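Local atomic coordinates of putative uncharacterized protein smu.1604c (Streptococcus mutans, PDB entry 3L9F), a protein that probably acts as a PadR-family transcription regulator, binding DNA through a winged-helix domain, and can bind a metal ion. Residues L78-E90 / N101-L113. Sequence-based numbering, arbitrary orientation.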
ATOM      1  N   LEU A  78      -2.197  17.861   9.536  1.00 16.56           N
ATOM      2  CA  LEU A  78      -1.566  19.144   9.836  1.00 18.60           C
ATOM      3  C   LEU A  78      -2.247  19.802  11.041  1.00 17.35           C
ATOM      4  O   LEU A  78      -1.583  20.367  11.917  1.00 17.97           O
ATOM      5  CB  LEU A  78      -1.615  20.068   8.620  1.00 19.48           C
ATOM      6  CG  LEU A  78      -0.706  19.693   7.446  1.00 19.37           C
ATOM      7  CD1 LEU A  78      -1.093  20.503   6.215  1.00 18.65           C
ATOM      8  CD2 LEU A  78       0.762  19.925   7.826  1.00 17.51           C
ATOM      9  N   ARG A  79      -3.570  19.717  11.087  1.00 20.70           N
ATOM     10  CA  ARG A  79      -4.320  20.294  12.196  1.00 22.82           C
ATOM     11  C   ARG A  79      -3.918  19.673  13.528  1.00 22.01           C
ATOM     12  O   ARG A  79      -3.738  20.386  14.518  1.00 21.90           O
ATOM     13  CB  ARG A  79      -5.833  20.181  11.965  1.00 23.86           C
ATOM     14  CG  ARG A  79      -6.366  21.178  10.932  1.00 32.08           C
ATOM     15  CD  ARG A  79      -7.877  21.363  11.019  1.00 35.92           C
ATOM     16  NE  ARG A  79      -8.617  20.166  10.622  1.00 34.80           N
ATOM     17  CZ  ARG A  79      -8.962  19.877   9.370  1.00 32.19           C
ATOM     18  NH1 ARG A  79      -8.627  20.697   8.382  1.00 38.45           N
ATOM     19  NH2 ARG A  79      -9.635  18.766   9.104  1.00 34.28           N
ATOM     20  N   LYS A  80      -3.769  18.352  13.551  1.00 21.14           N
ATOM     21  CA  LYS A  80      -3.410  17.652  14.785  1.00 20.39           C
ATOM     22  C   LYS A  80      -1.960  17.904  15.192  1.00 24.01           C
ATOM     23  O   LYS A  80      -1.656  18.083  16.369  1.00 22.44           O
ATOM     24  CB  LYS A  80      -3.677  16.151  14.670  1.00 21.31           C
ATOM     25  CG  LYS A  80      -3.421  15.403  15.963  1.00 27.65           C
ATOM     26  CD  LYS A  80      -4.219  14.108  16.038  1.00 42.47           C
ATOM     27  CE  LYS A  80      -3.901  13.364  17.327  1.00 45.35           C
ATOM     28  NZ  LYS A  80      -3.846  14.307  18.483  1.00 48.70           N
ATOM     29  N   LEU A  81      -1.060  17.923  14.219  1.00 18.90           N
ATOM     30  CA  LEU A  81       0.333  18.204  14.518  1.00 16.06           C
ATOM     31  C   LEU A  81       0.455  19.585  15.138  1.00 15.72           C
ATOM     32  O   LEU A  81       1.280  19.812  16.018  1.00 20.60           O
ATOM     33  CB  LEU A  81       1.183  18.135  13.247  1.00 17.09           C
ATOM     34  CG  LEU A  81       1.525  16.731  12.756  1.00 20.15           C
ATOM     35  CD1 LEU A  81       2.077  16.783  11.337  1.00 14.84           C
ATOM     36  CD2 LEU A  81       2.518  16.076  13.706  1.00 20.46           C
ATOM     37  N   GLU A  82      -0.364  20.515  14.663  1.00 18.39           N
ATOM     38  CA  GLU A  82      -0.344  21.861  15.218  1.00 19.36           C
ATOM     39  C   GLU A  82      -0.889  21.839  16.642  1.00 23.72           C
ATOM     40  O   GLU A  82      -0.287  22.412  17.551  1.00 23.97           O
ATOM     41  CB  GLU A  82      -1.149  22.832  14.358  1.00 19.08           C
ATOM     42  CG  GLU A  82      -0.921  24.277  14.762  1.00 22.10           C
ATOM     43  CD  GLU A  82      -1.992  25.224  14.258  1.00 32.33           C
ATOM     44  OE1 GLU A  82      -2.751  24.850  13.331  1.00 30.60           O
ATOM     45  OE2 GLU A  82      -2.070  26.353  14.797  1.00 34.63           O
ATOM     46  N   LYS A  83      -2.018  21.164  16.836  1.00 23.34           N
ATOM     47  CA  LYS A  83      -2.612  21.059  18.168  1.00 25.69           C
ATOM     48  C   LYS A  83      -1.624  20.449  19.159  1.00 28.97           C
ATOM     49  O   LYS A  83      -1.500  20.909  20.294  1.00 31.37           O
ATOM     50  CB  LYS A  83      -3.902  20.235  18.127  1.00 26.86           C
ATOM     51  CG  LYS A  83      -4.597  20.114  19.475  1.00 33.17           C
ATOM     52  CD  LYS A  83      -5.767  19.137  19.438  1.00 37.02           C
ATOM     53  CE  LYS A  83      -6.994  19.742  18.769  1.00 48.80           C
ATOM     54  NZ  LYS A  83      -8.257  19.096  19.241  1.00 44.55           N
ATOM     55  N   ASP A  84      -0.901  19.426  18.717  1.00 31.61           N
ATOM     56  CA  ASP A  84       0.043  18.730  19.586  1.00 23.67           C
ATOM     57  C   ASP A  84       1.390  19.448  19.699  1.00 26.81           C
ATOM     58  O   ASP A  84       2.326  18.940  20.321  1.00 23.20           O
ATOM     59  CB  ASP A  84       0.225  17.281  19.129  1.00 28.34           C
ATOM     60  CG  ASP A  84      -1.088  16.502  19.112  1.00 38.90           C
ATOM     61  OD1 ASP A  84      -2.104  17.006  19.641  1.00 42.83           O
ATOM     62  OD2 ASP A  84      -1.111  15.380  18.563  1.00 42.21           O
ATOM     63  N   GLY A  85       1.485  20.633  19.102  1.00 22.65           N
ATOM     64  CA  GLY A  85       2.667  21.465  19.245  1.00 19.08           C
ATOM     65  C   GLY A  85       3.890  20.983  18.494  1.00 20.81           C
ATOM     66  O   GLY A  85       5.009  21.430  18.774  1.00 20.79           O
ATOM     67  N   LYS A  86       3.687  20.087  17.530  1.00 18.23           N
ATOM     68  CA  LYS A  86       4.804  19.534  16.757  1.00 16.82           C
ATOM     69  C   LYS A  86       5.156  20.415  15.554  1.00 17.40           C
ATOM     70  O   LYS A  86       6.264  20.334  15.025  1.00 13.74           O
ATOM     71  CB  LYS A  86       4.467  18.124  16.269  1.00 18.70           C
ATOM     72  CG  LYS A  86       3.994  17.186  17.362  1.00 25.17           C
ATOM     73  CD  LYS A  86       5.044  17.043  18.442  1.00 26.94           C
ATOM     74  CE  LYS A  86       4.568  16.094  19.539  1.00 30.55           C
ATOM     75  NZ  LYS A  86       5.648  15.814  20.519  1.00 34.04           N
ATOM     76  N   ILE A  87       4.192  21.221  15.107  1.00 16.34           N
ATOM     77  CA  ILE A  87       4.424  22.212  14.051  1.00 14.87           C
ATOM     78  C   ILE A  87       3.675  23.503  14.385  1.00 17.71           C
ATOM     79  O   ILE A  87       2.746  23.490  15.197  1.00 20.30           O
ATOM     80  CB  ILE A  87       3.949  21.709  12.668  1.00 14.81           C
ATOM     81  CG1 ILE A  87       2.427  21.566  12.639  1.00 15.27           C
ATOM     82  CG2 ILE A  87       4.602  20.376  12.324  1.00 18.00           C
ATOM     83  CD1 ILE A  87       1.894  20.996  11.333  1.00 18.46           C
ATOM     84  N   THR A  88       4.095  24.614  13.781  1.00 15.48           N
ATOM     85  CA  THR A  88       3.329  25.851  13.872  1.00 16.41           C
ATOM     86  C   THR A  88       2.699  26.158  12.520  1.00 16.96           C
ATOM     87  O   THR A  88       3.202  25.741  11.481  1.00 17.20           O
ATOM     88  CB  THR A  88       4.189  27.056  14.314  1.00 17.99           C
ATOM     89  OG1 THR A  88       5.217  27.308  13.342  1.00 16.91           O
ATOM     90  CG2 THR A  88       4.817  26.801  15.669  1.00 19.14           C
ATOM     91  N   LYS A  89       1.589  26.880  12.548  1.00 12.73           N
ATOM     92  CA  LYS A  89       0.924  27.308  11.327  1.00 12.37           C
ATOM     93  C   LYS A  89       0.806  28.821  11.302  1.00 16.58           C
ATOM     94  O   LYS A  89       0.366  29.437  12.274  1.00 15.96           O
ATOM     95  CB  LYS A  89      -0.469  26.695  11.229  1.00 12.77           C
ATOM     96  CG  LYS A  89      -1.331  27.276  10.110  1.00 16.60           C
ATOM     97  CD  LYS A  89      -2.723  26.659  10.150  1.00 24.21           C
ATOM     98  CE  LYS A  89      -3.572  27.110   8.971  1.00 23.00           C
ATOM     99  NZ  LYS A  89      -4.927  26.472   8.976  1.00 28.38           N
ATOM    100  N   GLU A  90       1.214  29.404  10.184  1.00 11.86           N
ATOM    101  CA  GLU A  90       1.160  30.830   9.973  1.00 15.49           C
ATOM    102  C   GLU A  90       0.214  31.066   8.812  1.00 13.78           C
ATOM    103  O   GLU A  90       0.319  30.402   7.793  1.00 16.00           O
ATOM    104  CB  GLU A  90       2.559  31.332   9.608  1.00 17.56           C
ATOM    105  CG  GLU A  90       2.595  32.715   9.026  1.00 25.12           C
ATOM    106  CD  GLU A  90       3.986  33.145   8.592  1.00 24.10           C
ATOM    107  OE1 GLU A  90       4.891  32.291   8.431  1.00 20.93           O
ATOM    108  OE2 GLU A  90       4.164  34.356   8.385  1.00 29.86           O
ATOM    109  N   ASN A 101      -1.190  29.079   3.904  1.00 12.66           N
ATOM    110  CA  ASN A 101      -0.729  28.597   5.205  1.00 15.09           C
ATOM    111  C   ASN A 101       0.710  28.120   5.157  1.00 11.16           C
ATOM    112  O   ASN A 101       1.063  27.288   4.333  1.00 12.62           O
ATOM    113  CB  ASN A 101      -1.634  27.484   5.709  1.00 15.15           C
ATOM    114  CG  ASN A 101      -3.072  27.928   5.812  1.00 23.38           C
ATOM    115  OD1 ASN A 101      -3.346  29.082   6.139  1.00 21.30           O
ATOM    116  ND2 ASN A 101      -3.998  27.024   5.515  1.00 26.07           N
ATOM    117  N   ILE A 102       1.547  28.670   6.025  1.00 10.07           N
ATOM    118  CA  ILE A 102       2.937  28.253   6.089  1.00 10.02           C
ATOM    119  C   ILE A 102       3.165  27.442   7.366  1.00 13.42           C
ATOM    120  O   ILE A 102       2.844  27.901   8.461  1.00 13.62           O
ATOM    121  CB  ILE A 102       3.891  29.472   6.082  1.00 11.21           C
ATOM    122  CG1 ILE A 102       3.596  30.393   4.899  1.00 15.64           C
ATOM    123  CG2 ILE A 102       5.353  29.018   6.104  1.00 14.18           C
ATOM    124  CD1 ILE A 102       3.612  29.714   3.568  1.00 17.81           C
ATOM    125  N   TYR A 103       3.725  26.242   7.222  1.00 11.59           N
ATOM    126  CA  TYR A 103       3.957  25.355   8.369  1.00 10.83           C
ATOM    127  C   TYR A 103       5.433  25.215   8.692  1.00 13.55           C
ATOM    128  O   TYR A 103       6.265  25.134   7.784  1.00 12.68           O
ATOM    129  CB  TYR A 103       3.359  23.973   8.090  1.00 11.01           C
ATOM    130  CG  TYR A 103       1.884  24.031   7.797  1.00 11.89           C
ATOM    131  CD1 TYR A 103       0.955  23.956   8.827  1.00 14.50           C
ATOM    132  CD2 TYR A 103       1.415  24.180   6.499  1.00 12.64           C
ATOM    133  CE1 TYR A 103      -0.398  24.016   8.578  1.00 13.84           C
ATOM    134  CE2 TYR A 103       0.054  24.238   6.236  1.00 13.24           C
ATOM    135  CZ  TYR A 103      -0.851  24.155   7.287  1.00 15.86           C
ATOM    136  OH  TYR A 103      -2.209  24.212   7.047  1.00 11.54           O
ATOM    137  N   ALA A 104       5.753  25.173   9.984  1.00  9.58           N
ATOM    138  CA  ALA A 104       7.132  25.043  10.415  1.00 10.35           C
ATOM    139  C   ALA A 104       7.230  24.016  11.534  1.00 15.76           C
ATOM    140  O   ALA A 104       6.417  24.013  12.452  1.00 15.59           O
ATOM    141  CB  ALA A 104       7.677  26.391  10.887  1.00 13.08           C
ATOM    142  N   ILE A 105       8.225  23.146  11.464  1.00 13.47           N
ATOM    143  CA  ILE A 105       8.428  22.186  12.543  1.00 11.97           C
ATOM    144  C   ILE A 105       8.875  22.920  13.815  1.00 14.40           C
ATOM    145  O   ILE A 105       9.512  23.980  13.742  1.00 15.37           O
ATOM    146  CB  ILE A 105       9.467  21.120  12.139  1.00 17.85           C
ATOM    147  CG1 ILE A 105       9.319  19.858  13.000  1.00 13.46           C
ATOM    148  CG2 ILE A 105      10.891  21.689  12.194  1.00 13.84           C
ATOM    149  CD1 ILE A 105      10.089  18.660  12.458  1.00 15.08           C
ATOM    150  N   THR A 106       8.512  22.373  14.974  1.00 14.27           N
ATOM    151  CA  THR A 106       8.967  22.904  16.259  1.00 15.46           C
ATOM    152  C   THR A 106      10.030  21.985  16.845  1.00 22.78           C
ATOM    153  O   THR A 106      10.263  20.896  16.333  1.00 18.35           O
ATOM    154  CB  THR A 106       7.824  22.962  17.280  1.00 16.45           C
ATOM    155  OG1 THR A 106       7.420  21.625  17.604  1.00 20.16           O
ATOM    156  CG2 THR A 106       6.630  23.725  16.720  1.00 15.40           C
ATOM    157  N   GLU A 107      10.663  22.417  17.934  1.00 20.32           N
ATOM    158  CA  GLU A 107      11.642  21.575  18.614  1.00 22.44           C
ATOM    159  C   GLU A 107      11.068  20.211  18.965  1.00 20.49           C
ATOM    160  O   GLU A 107      11.693  19.184  18.707  1.00 24.67           O
ATOM    161  CB  GLU A 107      12.168  22.262  19.878  1.00 27.38           C
ATOM    162  CG  GLU A 107      13.218  23.313  19.586  1.00 30.37           C
ATOM    163  CD  GLU A 107      14.337  22.776  18.711  1.00 42.82           C
ATOM    164  OE1 GLU A 107      14.897  21.711  19.057  1.00 33.97           O
ATOM    165  OE2 GLU A 107      14.651  23.415  17.682  1.00 41.74           O
ATOM    166  N   SER A 108       9.877  20.197  19.551  1.00 20.90           N
ATOM    167  CA  SER A 108       9.250  18.935  19.907  1.00 19.95           C
ATOM    168  C   SER A 108       8.961  18.114  18.660  1.00 22.02           C
ATOM    169  O   SER A 108       9.049  16.893  18.689  1.00 18.63           O
ATOM    170  CB  SER A 108       7.968  19.147  20.708  1.00 21.66           C
ATOM    171  OG  SER A 108       7.054  19.961  19.998  1.00 31.00           O
ATOM    172  N   GLY A 109       8.606  18.784  17.565  1.00 17.08           N
ATOM    173  CA  GLY A 109       8.375  18.085  16.316  1.00 16.63           C
ATOM    174  C   GLY A 109       9.638  17.404  15.818  1.00 12.87           C
ATOM    175  O   GLY A 109       9.583  16.283  15.319  1.00 17.41           O
ATOM    176  N   LYS A 110      10.777  18.081  15.941  1.00 13.82           N
ATOM    177  CA  LYS A 110      12.050  17.508  15.523  1.00 14.29           C
ATOM    178  C   LYS A 110      12.375  16.303  16.399  1.00 23.22           C
ATOM    179  O   LYS A 110      12.855  15.284  15.907  1.00 21.60           O
ATOM    180  CB  LYS A 110      13.183  18.535  15.629  1.00 15.55           C
ATOM    181  CG  LYS A 110      13.186  19.620  14.564  1.00 16.40           C
ATOM    182  CD  LYS A 110      14.206  20.705  14.928  1.00 24.06           C
ATOM    183  CE  LYS A 110      14.329  21.781  13.859  1.00 34.18           C
ATOM    184  NZ  LYS A 110      15.181  22.912  14.344  1.00 41.10           N
ATOM    185  N   LYS A 111      12.108  16.433  17.698  1.00 17.12           N
ATOM    186  CA  LYS A 111      12.291  15.332  18.648  1.00 20.02           C
ATOM    187  C   LYS A 111      11.479  14.111  18.234  1.00 19.22           C
ATOM    188  O   LYS A 111      11.967  12.979  18.285  1.00 22.97           O
ATOM    189  CB  LYS A 111      11.886  15.759  20.068  1.00 22.22           C
ATOM    190  CG  LYS A 111      12.081  14.677  21.131  1.00 26.27           C
ATOM    191  N   GLU A 112      10.237  14.347  17.826  1.00 19.78           N
ATOM    192  CA  GLU A 112       9.341  13.258  17.469  1.00 19.49           C
ATOM    193  C   GLU A 112       9.808  12.546  16.211  1.00 20.37           C
ATOM    194  O   GLU A 112       9.709  11.324  16.103  1.00 17.24           O
ATOM    195  CB  GLU A 112       7.920  13.773  17.275  1.00 20.61           C
ATOM    196  CG  GLU A 112       6.968  12.725  16.741  1.00 25.68           C
ATOM    197  CD  GLU A 112       5.550  12.906  17.247  1.00 46.34           C
ATOM    198  OE1 GLU A 112       5.382  13.454  18.358  1.00 49.61           O
ATOM    199  OE2 GLU A 112       4.607  12.488  16.539  1.00 48.83           O
ATOM    200  N   LEU A 113      10.296  13.320  15.251  1.00 18.28           N
ATOM    201  CA  LEU A 113      10.846  12.757  14.028  1.00 17.12           C
ATOM    202  C   LEU A 113      12.072  11.913  14.354  1.00 16.64           C
ATOM    203  O   LEU A 113      12.185  10.772  13.911  1.00 20.87           O
ATOM    204  CB  LEU A 113      11.221  13.882  13.062  1.00 14.22           C
ATOM    205  CG  LEU A 113      11.792  13.414  11.730  1.00 16.69           C
ATOM    206  CD1 LEU A 113      10.792  12.491  11.025  1.00 16.53           C
ATOM    207  CD2 LEU A 113      12.157  14.618  10.854  1.00 17.14           C
TER
HETATM  208  O   HOH W   1       8.501  15.527  20.835  1.00 22.54           O
HETATM  209  O   HOH W   2       4.565  28.402  10.944  1.00 14.75           O
HETATM  210  O   HOH W   3      -3.886  23.365   9.021  1.00 21.28           O
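Tyr103 lays one ring face against Leu78 CD1, a CH-pi contact that fastens the beta-hairpin wing of a winged-helix domain, the DNA-binding fold of PadR regulators, to helix 74-83. Leu78 CD1 sits 3.8 Å from Tyr103 CZ, off the ring centre. Lys89, with CG anti to the backbone N (chi1 170°) and the chain extended beyond it, runs alongside the tyrosine, pointing the same way; its CE passes 3.3 Å from Asn101 CG. Ile87 CD1 reaches Tyr103 CD1 obliquely. Ile87, Lys89 and Tyr103 share one face of the antiparallel ladder, which is held by paired bonds between Thr88 and Ala104 and between Glu90 and Ile102; Thr88 N to Ala104 O is short, 2.7 Å.

Where the strands meet the helices, Gly85 closes helix 74-83 in a Schellman motif, and Thr106 N-caps helix 107-118. Lys86 bends at chi2 (-59°), carrying NZ to Glu112 OE1 in a 3.2 Å salt bridge, while Glu112 OE2 pairs with Lys38 of helix 37-44. One water links Lys86 NZ to Ser108 O. Thr106 OG1 ties the C-terminal end of helix 74-83 to the N-terminal end of helix 107-118: it accepts from Gly109 N and donates to Gly85 O at 2.7 Å, along a lone pair of that carbonyl oxygen, in its plane.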